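Local coordinates for microtubule-associated serine/threonine-protein kinase 4 (Homo sapiens, PDB 2W7R) that probably phosphorylates serine and threonine residues of protein substrates and carries a PDZ domain, a module that typically recognises the C-terminal tails of partner proteins, at residues 73-76 against 77-80. Sequence-based numbering, arbitrary orientation.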
# COMPACT_ATOMS: atom_id res chain seq x y z
N VAL A 73 6.01 -3.69 -17.47
CA VAL A 73 4.70 -3.11 -17.18
C VAL A 73 4.61 -1.70 -17.76
O VAL A 73 3.61 -1.34 -18.38
CB VAL A 73 4.41 -3.07 -15.67
CG1 VAL A 73 3.04 -2.45 -15.42
CG2 VAL A 73 4.48 -4.49 -15.07
N ILE A 74 5.66 -0.91 -17.56
CA ILE A 74 5.71 0.43 -18.13
C ILE A 74 5.49 0.36 -19.64
O ILE A 74 4.71 1.12 -20.21
CB ILE A 74 7.05 1.11 -17.82
CG1 ILE A 74 7.14 1.47 -16.33
CG2 ILE A 74 7.24 2.36 -18.68
CD1 ILE A 74 6.16 2.55 -15.91
N GLU A 75 6.16 -0.60 -20.28
CA GLU A 75 6.04 -0.78 -21.72
C GLU A 75 4.60 -1.08 -22.15
O GLU A 75 4.15 -0.60 -23.19
CB GLU A 75 6.99 -1.88 -22.20
CG GLU A 75 7.20 -1.91 -23.70
CD GLU A 75 7.87 -0.65 -24.23
OE1 GLU A 75 8.45 0.10 -23.41
OE2 GLU A 75 7.82 -0.42 -25.45
N LEU A 76 3.89 -1.88 -21.35
CA LEU A 76 2.48 -2.15 -21.63
C LEU A 76 1.65 -0.86 -21.61
O LEU A 76 0.80 -0.65 -22.47
CB LEU A 76 1.89 -3.15 -20.63
CG LEU A 76 2.42 -4.58 -20.65
CD1 LEU A 76 1.67 -5.44 -19.63
CD2 LEU A 76 2.31 -5.17 -22.04
N LEU A 77 1.91 -0.01 -20.63
CA LEU A 77 1.17 1.25 -20.50
C LEU A 77 1.52 2.21 -21.63
O LEU A 77 0.67 2.96 -22.11
CB LEU A 77 1.44 1.89 -19.13
CG LEU A 77 0.87 1.09 -17.95
CD1 LEU A 77 1.51 1.49 -16.63
CD2 LEU A 77 -0.64 1.22 -17.88
N LEU A 78 2.78 2.18 -22.07
CA LEU A 78 3.23 3.08 -23.13
C LEU A 78 2.67 2.73 -24.50
O LEU A 78 2.33 3.62 -25.28
CB LEU A 78 4.76 3.12 -23.18
CG LEU A 78 5.46 3.79 -22.00
CD1 LEU A 78 6.97 3.70 -22.16
CD2 LEU A 78 5.01 5.23 -21.85
N LYS A 79 2.58 1.44 -24.81
CA LYS A 79 2.09 1.01 -26.12
C LYS A 79 0.57 1.09 -26.21
O LYS A 79 -0.00 0.88 -27.28
CB LYS A 79 2.56 -0.41 -26.44
CG LYS A 79 1.78 -1.51 -25.72
CD LYS A 79 1.77 -2.79 -26.55
CE LYS A 79 1.76 -4.04 -25.69
NZ LYS A 79 0.56 -4.15 -24.83
N SER A 80 -0.08 1.40 -25.09
CA SER A 80 -1.53 1.44 -25.04
C SER A 80 -2.10 2.60 -25.86
O SER A 80 -3.17 2.47 -26.46
CB SER A 80 -2.03 1.51 -23.60
OG SER A 80 -3.43 1.32 -23.54
O HOH W 1 -1.15 -2.46 -23.73
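The side chains of Lys79 and Leu76 run side by side, pointing the same way, near the C-terminal end of helix 70-78. Lys79 CB lies 3.6 Å from Glu75 O, the carbonyl that accepts the Lys79 N-H. With chi1 at 77°, Lys79 CG sits between the backbone N and the carbonyl carbon and passes 3.5 Å from Leu76 O. Bends at chi3 and chi4 then bring CE against Leu76 CD2, with Lys79 NZ 3.4 Å from that methyl. A flexible lysine suits this exposed place: CB and CG run past the carbonyl oxygens of Glu75 and Leu76, while Lys79 NZ donates to a water 2.6 Å away, which donates in turn to Leu76 O. Glu63 offers NZ a weak, long ion pair. On another side of the helix, Ile74 CG2 and Leu78 CD1 meet at 3.7 Å, side by side, and Leu78 N bonds to Ile74 O at 2.9 Å. Val73 and Leu77 are buried, where apolar side chains with no polar group to satisfy fit: both press on Ile60 of strand 56-60, and Val73 and Ile74 reach Ile18 of strand 16-24, the strand that in PDZ domains flanks the peptide groove together with this helix.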